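Local coordinates for protein serine protease inhibitor (Thermoanaerobacter tengcongensis, PDB 2PEF) that probably inhibits serine proteases as a member of the serpin family, and is seen here in the latent state, at residues A38-A43 with L89-S94; Y75-K80 with N358-P363; K215-N220 with F353-N358. All coordinates share one frame; numbering follows the deposited sequence. Where two conformers were deposited one is given.

In the fold
The three contacts lie on a path through the serpin fold, with contact 2 in the middle. Contact 1 seats helix 35-46 on strand 87-98, and its centre is about 13 Å from that of contact 2. They touch through Met78 on helix 67-80, whose SD lies 3.7 Å from Leu40 CD2. Contact 2 and contact 3, centres about 12 Å apart, share Asn358 at the turn between neighbouring strands 345-357 and 362-372. Tyr77 OH of contact 2 is also hydrogen-bonded to Asp357 OD2 of contact 3, at 2.8 Å. Contacts 1 and 3 do not touch, their nearest atoms being about 6 Å apart.

Contact 1 of 3, residues A38-A43 with L89-S94; sequences AMLALA and LTIANS
Leu40, on helix 35-46, reaches across to segment 89-94 of strand 87-98 and rests against Ile91 and Asn93, two residues that lie on the same face of the strand because Ala92 between them points the other way.

The apolar part is a meeting of methyl groups. CD1 of Leu40 comes to 3.7 Å from CG2 of Ile91; the two side chains cross at about a right angle, and one methyl of each makes this contact. On Ile91 the branch used is the short one: with chi1 at -61° the longer CG1 arm lies beside the backbone N, while CG2 stands anti to that N and meets the leucine. Met78 of helix 67-80 packs on both Leu40 and Ile91 and joins them into one apolar cluster.

The polar part concerns Asn93, and here the leucine is only a neighbour. Leu40 CB sits 4.1 Å from Asn93 OD1, a van der Waals approach of a methylene to an amide oxygen. The amide spends its bonding on other parts of the fold: OD1 takes a hydrogen bond from Asn162 ND2 on the adjoining strand 158-169, and ND2 gives one to the backbone O of Tyr116. With both ends tied, the buried amide is held against turning over and offers the helix a fixed surface.

Helix 35-46, helix B of the serpin fold, packs against the central sheet A, and by position this is probably the region called the shutter. On the other side of the strand Ala92 meets Trp136 of helix 127-140. Helix and strand therefore meet here through dispersion contacts, without directional bonds, while the orientation of the strand's polar group is set by its neighbours in the sheet and beyond.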
loop_
_atom_site.group_PDB
_atom_site.type_symbol
_atom_site.label_atom_id
_atom_site.label_comp_id
_atom_site.label_asym_id
_atom_site.label_seq_id
_atom_site.Cartn_x
_atom_site.Cartn_y
_atom_site.Cartn_z
ATOM N N ALA A 38 -0.556 4.535 -1.233
ATOM C CA ALA A 38 0.355 5.391 -1.988
ATOM C C ALA A 38 -0.401 6.251 -2.991
ATOM O O ALA A 38 -0.183 7.467 -3.059
ATOM C CB ALA A 38 1.416 4.560 -2.682
ATOM N N MET A 39 -1.286 5.609 -3.755
ATOM C CA MET A 39 -2.153 6.287 -4.718
ATOM C C MET A 39 -2.917 7.448 -4.081
ATOM O O MET A 39 -2.972 8.554 -4.624
ATOM C CB MET A 39 -3.141 5.281 -5.324
ATOM C CG MET A 39 -4.223 5.898 -6.203
ATOM S SD MET A 39 -3.570 6.641 -7.710
ATOM C CE MET A 39 -3.199 5.185 -8.681
ATOM N N LEU A 40 -3.518 7.187 -2.925
ATOM C CA LEU A 40 -4.358 8.196 -2.279
ATOM C C LEU A 40 -3.585 9.419 -1.787
ATOM O O LEU A 40 -4.037 10.550 -1.972
ATOM C CB LEU A 40 -5.195 7.575 -1.162
ATOM C CG LEU A 40 -6.273 6.611 -1.671
ATOM C CD1 LEU A 40 -6.840 5.792 -0.524
ATOM C CD2 LEU A 40 -7.381 7.340 -2.413
ATOM N N ALA A 41 -2.424 9.195 -1.177
ATOM C CA ALA A 41 -1.589 10.291 -0.697
ATOM C C ALA A 41 -1.101 11.130 -1.872
ATOM O O ALA A 41 -1.109 12.359 -1.816
ATOM C CB ALA A 41 -0.410 9.752 0.091
ATOM N N LEU A 42 -0.694 10.449 -2.943
ATOM C CA LEU A 42 -0.149 11.119 -4.115
ATOM C C LEU A 42 -1.230 11.810 -4.941
ATOM O O LEU A 42 -0.980 12.860 -5.533
ATOM C CB LEU A 42 0.645 10.133 -4.974
ATOM C CG LEU A 42 1.948 9.600 -4.363
ATOM C CD1 LEU A 42 2.427 8.365 -5.117
ATOM C CD2 LEU A 42 3.043 10.669 -4.331
ATOM N N ALA A 43 -2.422 11.218 -4.990
ATOM C CA ALA A 43 -3.534 11.841 -5.708
ATOM C C ALA A 43 -3.970 13.136 -5.022
ATOM O O ALA A 43 -4.236 14.145 -5.695
ATOM C CB ALA A 43 -4.693 10.872 -5.842
ATOM N N LEU A 89 -12.094 -2.819 6.274
ATOM C CA LEU A 89 -11.117 -1.995 5.581
ATOM C C LEU A 89 -11.521 -0.534 5.735
ATOM O O LEU A 89 -12.583 -0.119 5.262
ATOM C CB LEU A 89 -10.988 -2.394 4.100
ATOM C CG LEU A 89 -9.919 -1.683 3.257
ATOM C CD1 LEU A 89 -8.511 -1.916 3.788
ATOM C CD2 LEU A 89 -9.988 -2.113 1.808
ATOM N N THR A 90 -10.688 0.234 6.435
ATOM C CA THR A 90 -10.950 1.660 6.625
ATOM C C THR A 90 -9.804 2.492 6.066
ATOM O O THR A 90 -8.641 2.079 6.116
ATOM C CB THR A 90 -11.206 2.038 8.105
ATOM O OG1 THR A 90 -10.127 1.568 8.920
ATOM C CG2 THR A 90 -12.524 1.438 8.608
ATOM N N ILE A 91 -10.151 3.655 5.520
ATOM C CA ILE A 91 -9.185 4.558 4.899
ATOM C C ILE A 91 -9.299 5.938 5.541
ATOM O O ILE A 91 -10.402 6.414 5.810
ATOM C CB ILE A 91 -9.417 4.664 3.366
ATOM C CG1 ILE A 91 -9.242 3.292 2.705
ATOM C CG2 ILE A 91 -8.478 5.698 2.737
ATOM C CD1 ILE A 91 -9.833 3.180 1.309
ATOM N N ALA A 92 -8.155 6.571 5.791
ATOM C CA ALA A 92 -8.132 7.889 6.412
ATOM C C ALA A 92 -7.116 8.781 5.729
ATOM O O ALA A 92 -5.996 8.362 5.427
ATOM C CB ALA A 92 -7.835 7.783 7.899
ATOM N N ASN A 93 -7.531 10.014 5.473
ATOM C CA ASN A 93 -6.668 10.996 4.845
ATOM C C ASN A 93 -6.599 12.240 5.707
ATOM O O ASN A 93 -7.587 12.613 6.340
ATOM C CB ASN A 93 -7.191 11.344 3.456
ATOM C CG ASN A 93 -7.157 10.157 2.515
ATOM O OD1 ASN A 93 -6.096 9.594 2.254
ATOM N ND2 ASN A 93 -8.320 9.756 2.025
ATOM N N SER A 94 -5.427 12.868 5.741
ATOM C CA SER A 94 -5.271 14.132 6.444
ATOM C C SER A 94 -4.251 15.051 5.791
ATOM O O SER A 94 -3.345 14.600 5.086
ATOM C CB SER A 94 -4.924 13.907 7.924
ATOM O OG SER A 94 -3.709 13.202 8.067
#

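Contact 2 of 3, residues Y75-K80 with N358-P363; sequences YTYMKK and NSTNLP
Tyr77 of helix 67-80 pushes its phenol end into the turn joining strands 345-357 and 362-372, an antiparallel beta hairpin whose tight corner contains an ST turn at Thr360.

Two side chains of the turn meet the outer part of the ring. CG2 of Thr360 stands at the ring edge, near its plane, 4.0 Å from Tyr77 CE1. Leu362 brings CD1 obliquely to 4.1 Å from Tyr77 CZ, and its CB packs on the hydroxyl. The ring gets there because CG is anti to the helix backbone N (chi1 -168°), which carries OH away from the helix. Phe9 of helix 7-22 adds a second ring beside Tyr77 and also touches Leu362.

The polar contacts converge on one carboxylate. Asp357 OD2 is the shared partner of the Tyr77 and Thr360 hydroxyls, which do not bond to each other; the buried phenol and threonine hydroxyls are thereby satisfied together, and the helix is tied to the hairpin. Thr360 OG1 has a further task: it accepts from Leu362 N at 3.1 Å, with an N-H...O angle of 159°.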
loop_
_atom_site.group_PDB
_atom_site.type_symbol
_atom_site.label_atom_id
_atom_site.label_comp_id
_atom_site.label_asym_id
_atom_site.label_seq_id
_atom_site.Cartn_x
_atom_site.Cartn_y
_atom_site.Cartn_z
ATOM N N TYR A 75 -12.669 8.566 -5.220
ATOM C CA TYR A 75 -13.817 8.813 -4.362
ATOM C C TYR A 75 -14.811 7.654 -4.453
ATOM O O TYR A 75 -15.287 7.162 -3.438
ATOM C CB TYR A 75 -14.492 10.142 -4.729
ATOM C CG TYR A 75 -15.865 10.322 -4.131
ATOM C CD1 TYR A 75 -16.022 10.685 -2.794
ATOM C CD2 TYR A 75 -17.011 10.138 -4.906
ATOM C CE1 TYR A 75 -17.282 10.854 -2.240
ATOM C CE2 TYR A 75 -18.279 10.301 -4.359
ATOM C CZ TYR A 75 -18.406 10.660 -3.030
ATOM O OH TYR A 75 -19.662 10.817 -2.499
ATOM N N THR A 76 -15.098 7.208 -5.672
ATOM C CA THR A 76 -16.060 6.132 -5.888
ATOM C C THR A 76 -15.505 4.797 -5.391
ATOM O O THR A 76 -16.223 4.010 -4.760
ATOM C CB THR A 76 -16.445 6.030 -7.372
ATOM O OG1 THR A 76 -16.816 7.332 -7.854
ATOM C CG2 THR A 76 -17.608 5.066 -7.563
ATOM N N TYR A 77 -14.225 4.562 -5.667
ATOM C CA TYR A 77 -13.550 3.346 -5.223
ATOM C C TYR A 77 -13.591 3.216 -3.704
ATOM O O TYR A 77 -13.974 2.170 -3.176
ATOM C CB TYR A 77 -12.104 3.308 -5.722
ATOM C CG TYR A 77 -11.440 1.962 -5.548
ATOM C CD1 TYR A 77 -11.959 0.824 -6.168
ATOM C CD2 TYR A 77 -10.290 1.827 -4.771
ATOM C CE1 TYR A 77 -11.350 -0.417 -6.017
ATOM C CE2 TYR A 77 -9.671 0.584 -4.613
ATOM C CZ TYR A 77 -10.208 -0.531 -5.236
ATOM O OH TYR A 77 -9.604 -1.759 -5.077
ATOM N N MET A 78 -13.201 4.285 -3.007
ATOM C CA MET A 78 -13.234 4.318 -1.544
ATOM C C MET A 78 -14.652 4.140 -0.998
ATOM O O MET A 78 -14.857 3.445 0.003
ATOM C CB MET A 78 -12.636 5.622 -1.018
ATOM C CG MET A 78 -11.130 5.733 -1.188
ATOM S SD MET A 78 -10.479 7.165 -0.313
ATOM C CE MET A 78 -10.905 8.476 -1.457
ATOM N N LYS A 79 -15.619 4.758 -1.669
ATOM C CA LYS A 79 -17.022 4.667 -1.288
ATOM C C LYS A 79 -17.527 3.230 -1.359
ATOM O O LYS A 79 -18.368 2.829 -0.550
ATOM C CB LYS A 79 -17.871 5.565 -2.195
ATOM C CG LYS A 79 -19.317 5.737 -1.760
ATOM C CD LYS A 79 -19.957 6.892 -2.507
ATOM C CE LYS A 79 -21.381 7.129 -2.054
ATOM N NZ LYS A 79 -21.910 8.417 -2.600
ATOM N N LYS A 80 -17.003 2.460 -2.313
ATOM C CA LYS A 80 -17.510 1.110 -2.585
ATOM C C LYS A 80 -16.681 -0.044 -2.005
ATOM O O LYS A 80 -17.113 -1.205 -2.061
ATOM C CB LYS A 80 -17.746 0.921 -4.088
ATOM C CG LYS A 80 -18.985 1.659 -4.598
ATOM C CD LYS A 80 -19.248 1.430 -6.088
ATOM C CE LYS A 80 -19.817 0.040 -6.391
ATOM N NZ LYS A 80 -21.045 -0.309 -5.603
ATOM N N ASN A 358 -11.828 -8.335 -4.377
ATOM C CA ASN A 358 -12.417 -9.282 -5.329
ATOM C C ASN A 358 -13.314 -8.679 -6.414
ATOM O O ASN A 358 -13.575 -9.326 -7.432
ATOM C CB ASN A 358 -13.126 -10.425 -4.594
ATOM C CG ASN A 358 -12.155 -11.377 -3.927
ATOM O OD1 ASN A 358 -11.092 -11.681 -4.472
ATOM N ND2 ASN A 358 -12.517 -11.860 -2.738
ATOM N N SER A 359 -13.771 -7.444 -6.212
ATOM C CA SER A 359 -14.596 -6.771 -7.221
ATOM C C SER A 359 -13.777 -6.286 -8.420
ATOM O O SER A 359 -14.329 -6.057 -9.500
ATOM C CB SER A 359 -15.387 -5.608 -6.608
ATOM O OG SER A 359 -14.548 -4.494 -6.342
ATOM N N THR A 360 -12.466 -6.133 -8.229
ATOM C CA THR A 360 -11.586 -5.570 -9.262
ATOM C C THR A 360 -10.326 -6.406 -9.505
ATOM O O THR A 360 -9.687 -6.276 -10.549
ATOM C CB THR A 360 -11.115 -4.145 -8.890
ATOM O OG1 THR A 360 -10.378 -4.200 -7.662
ATOM C CG2 THR A 360 -12.293 -3.181 -8.748
ATOM N N ASN A 361 -9.977 -7.248 -8.530
ATOM C CA ASN A 361 -8.700 -7.975 -8.492
ATOM C C ASN A 361 -7.476 -7.088 -8.222
ATOM O O ASN A 361 -6.333 -7.529 -8.355
ATOM C CB ASN A 361 -8.507 -8.854 -9.731
ATOM C CG ASN A 361 -9.420 -10.056 -9.728
ATOM O OD1 ASN A 361 -9.868 -10.503 -8.673
ATOM N ND2 ASN A 361 -9.706 -10.589 -10.910
ATOM N N LEU A 362 -7.725 -5.848 -7.800
ATOM C CA LEU A 362 -6.653 -4.917 -7.452
ATOM C C LEU A 362 -6.020 -5.238 -6.098
ATOM O O LEU A 362 -6.727 -5.565 -5.145
ATOM C CB LEU A 362 -7.171 -3.476 -7.452
ATOM C CG LEU A 362 -7.490 -2.872 -8.822
ATOM C CD1 LEU A 362 -8.244 -1.557 -8.665
ATOM C CD2 LEU A 362 -6.221 -2.667 -9.640
ATOM N N PRO A 363 -4.681 -5.143 -6.009
ATOM C CA PRO A 363 -4.007 -5.438 -4.745
ATOM C C PRO A 363 -4.026 -4.270 -3.758
ATOM O O PRO A 363 -3.363 -3.247 -3.980
ATOM C CB PRO A 363 -2.577 -5.749 -5.184
ATOM C CG PRO A 363 -2.371 -4.917 -6.407
ATOM C CD PRO A 363 -3.724 -4.786 -7.076
#

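Contact 3 of 3, residues K215-N220 with F353-N358; sequences KPYAKN and FAIIDN
Tyr217 and Asn358 both set CG beside their own backbone N and anti to the carbonyl carbon (chi1 -65° and -72°), which turns the tyrosine ring toward Ile355 and the asparagine amide toward Asn220 O.

At the amide end lies the one hydrogen bond between the segments. Asn358 ND2 donates to the backbone O of Asn220 at 2.9 Å in a nearly straight bond, N-H...O angle 163°. The oxygen lies close to the plane of the Asn358 amide, yet seen from the acceptor the nitrogen stands well above the carbonyl plane and not on a lone pair. That carbonyl belongs to the fourth residue of a type II turn over Tyr217-Asn220, closed by Asn220 N bonding to Tyr217 O at 2.9 Å. The same ND2 is also hydrogen-bonded to Ser223 OG, giving it partners on both the turn and the strand that follows. A leucine in place of Asn358 would probably leave Asn220 O and Ser223 OG without this donor and the turn less firmly tied to the hairpin.

The apolar end is looser. Tyr217 OH comes to 4.2 Å from Ile355 CG1, while Ile355 CG2 lies obliquely to the ring, 4.4 Å from Tyr217 CE1. The two side chains cross at about a right angle. The hydroxyl itself is hydrogen-bonded to Thr323 OG1 on strand 322-331, which lies between strands 158-169 and 310-318, as the inserted reactive-centre segment does in latent serpins. Trp170 stacks on the tyrosine ring and Phe166 meets it edge-to-face, a setting consistent with the serpin breach.

The contact thus spans strand 222-229, which pairs with strand 210-216 and with strand 345-357, while helix 244-252 packs on Ala354 and Ile356.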
loop_
_atom_site.group_PDB
_atom_site.type_symbol
_atom_site.label_atom_id
_atom_site.label_comp_id
_atom_site.label_asym_id
_atom_site.label_seq_id
_atom_site.Cartn_x
_atom_site.Cartn_y
_atom_site.Cartn_z
ATOM N N LYS A 215 -7.098 -17.653 -1.355
ATOM C CA LYS A 215 -7.882 -18.009 -0.173
ATOM C C LYS A 215 -8.774 -16.844 0.233
ATOM O O LYS A 215 -8.277 -15.741 0.466
ATOM C CB LYS A 215 -6.964 -18.409 0.986
ATOM C CG LYS A 215 -7.697 -18.690 2.295
ATOM C CD LYS A 215 -6.760 -19.236 3.378
ATOM C CE LYS A 215 -7.546 -19.707 4.609
ATOM N NZ LYS A 215 -8.595 -20.726 4.287
ATOM N N PRO A 216 -10.097 -17.081 0.324
ATOM C CA PRO A 216 -11.040 -16.003 0.629
ATOM C C PRO A 216 -11.131 -15.615 2.110
ATOM O O PRO A 216 -11.030 -16.473 2.996
ATOM C CB PRO A 216 -12.377 -16.588 0.182
ATOM C CG PRO A 216 -12.227 -18.062 0.408
ATOM C CD PRO A 216 -10.783 -18.374 0.118
ATOM N N TYR A 217 -11.305 -14.321 2.365
ATOM C CA TYR A 217 -11.708 -13.847 3.686
ATOM C C TYR A 217 -13.224 -13.915 3.805
ATOM O O TYR A 217 -13.940 -13.982 2.797
ATOM C CB TYR A 217 -11.207 -12.422 3.946
ATOM C CG TYR A 217 -9.701 -12.329 3.999
ATOM C CD1 TYR A 217 -8.978 -11.891 2.892
ATOM C CD2 TYR A 217 -8.995 -12.707 5.149
ATOM C CE1 TYR A 217 -7.590 -11.812 2.926
ATOM C CE2 TYR A 217 -7.603 -12.632 5.197
ATOM C CZ TYR A 217 -6.909 -12.191 4.073
ATOM O OH TYR A 217 -5.542 -12.110 4.090
ATOM N N ALA A 218 -13.702 -13.908 5.047
ATOM C CA ALA A 218 -15.130 -13.965 5.342
ATOM C C ALA A 218 -15.894 -12.954 4.505
ATOM O O ALA A 218 -15.465 -11.801 4.379
ATOM C CB ALA A 218 -15.360 -13.688 6.818
ATOM N N LYS A 219 -17.023 -13.400 3.947
ATOM C CA LYS A 219 -17.930 -12.574 3.121
ATOM C C LYS A 219 -17.428 -12.298 1.696
ATOM O O LYS A 219 -18.125 -11.659 0.890
ATOM C CB LYS A 219 -18.325 -11.289 3.852
ATOM C CG LYS A 219 -19.010 -11.575 5.177
ATOM C CD LYS A 219 -19.316 -10.326 5.970
ATOM C CE LYS A 219 -19.672 -10.701 7.406
ATOM N NZ LYS A 219 -19.881 -9.503 8.260
ATOM N N ASN A 220 -16.226 -12.787 1.399
ATOM C CA ASN A 220 -15.683 -12.838 0.033
ATOM C C ASN A 220 -15.418 -11.509 -0.678
ATOM O O ASN A 220 -15.232 -11.485 -1.899
ATOM C CB ASN A 220 -16.531 -13.756 -0.854
ATOM C CG ASN A 220 -16.348 -15.216 -0.501
ATOM O OD1 ASN A 220 -17.105 -15.770 0.293
ATOM N ND2 ASN A 220 -15.324 -15.836 -1.064
ATOM N N PHE A 353 2.788 -12.372 -2.143
ATOM C CA PHE A 353 1.381 -12.409 -1.767
ATOM C C PHE A 353 0.716 -11.070 -2.019
ATOM O O PHE A 353 1.387 -10.042 -2.160
ATOM C CB PHE A 353 1.210 -12.827 -0.301
ATOM C CG PHE A 353 1.704 -11.804 0.670
ATOM C CD1 PHE A 353 0.861 -10.794 1.131
ATOM C CD2 PHE A 353 3.010 -11.849 1.125
ATOM C CE1 PHE A 353 1.328 -9.835 2.020
ATOM C CE2 PHE A 353 3.487 -10.891 2.013
ATOM C CZ PHE A 353 2.642 -9.885 2.467
ATOM N N ALA A 354 -0.612 -11.099 -2.064
ATOM C CA ALA A 354 -1.401 -9.891 -2.172
ATOM C C ALA A 354 -2.707 -10.080 -1.423
ATOM O O ALA A 354 -3.227 -11.194 -1.330
ATOM C CB ALA A 354 -1.665 -9.553 -3.613
ATOM N N ILE A 355 -3.203 -8.984 -0.863
ATOM C CA ILE A 355 -4.564 -8.912 -0.364
ATOM C C ILE A 355 -5.340 -8.173 -1.450
ATOM O O ILE A 355 -5.045 -7.009 -1.738
ATOM C CB ILE A 355 -4.635 -8.155 0.981
ATOM C CG1 ILE A 355 -3.825 -8.911 2.048
ATOM C CG2 ILE A 355 -6.090 -7.945 1.403
ATOM C CD1 ILE A 355 -3.581 -8.124 3.316
ATOM N N ILE A 356 -6.309 -8.854 -2.061
ATOM C CA ILE A 356 -7.026 -8.292 -3.210
ATOM C C ILE A 356 -8.491 -7.962 -2.936
ATOM O O ILE A 356 -9.172 -8.636 -2.159
ATOM C CB ILE A 356 -6.922 -9.192 -4.495
ATOM C CG1 ILE A 356 -7.534 -10.581 -4.265
ATOM C CG2 ILE A 356 -5.475 -9.280 -4.984
ATOM C CD1 ILE A 356 -7.915 -11.336 -5.543
ATOM N N ASP A 357 -8.950 -6.905 -3.599
ATOM C CA ASP A 357 -10.351 -6.534 -3.667
ATOM C C ASP A 357 -10.967 -7.395 -4.770
ATOM O O ASP A 357 -10.655 -7.222 -5.951
ATOM C CB ASP A 357 -10.431 -5.027 -3.972
ATOM C CG ASP A 357 -11.749 -4.594 -4.607
ATOM O OD1 ASP A 357 -12.804 -5.213 -4.353
ATOM O OD2 ASP A 357 -11.716 -3.592 -5.357
ATOM N N ASN A 358 -11.828 -8.335 -4.377
ATOM C CA ASN A 358 -12.417 -9.282 -5.329
ATOM C C ASN A 358 -13.314 -8.679 -6.414
ATOM O O ASN A 358 -13.575 -9.326 -7.432
ATOM C CB ASN A 358 -13.126 -10.425 -4.594
ATOM C CG ASN A 358 -12.155 -11.377 -3.927
ATOM O OD1 ASN A 358 -11.092 -11.681 -4.472
ATOM N ND2 ASN A 358 -12.517 -11.860 -2.738
#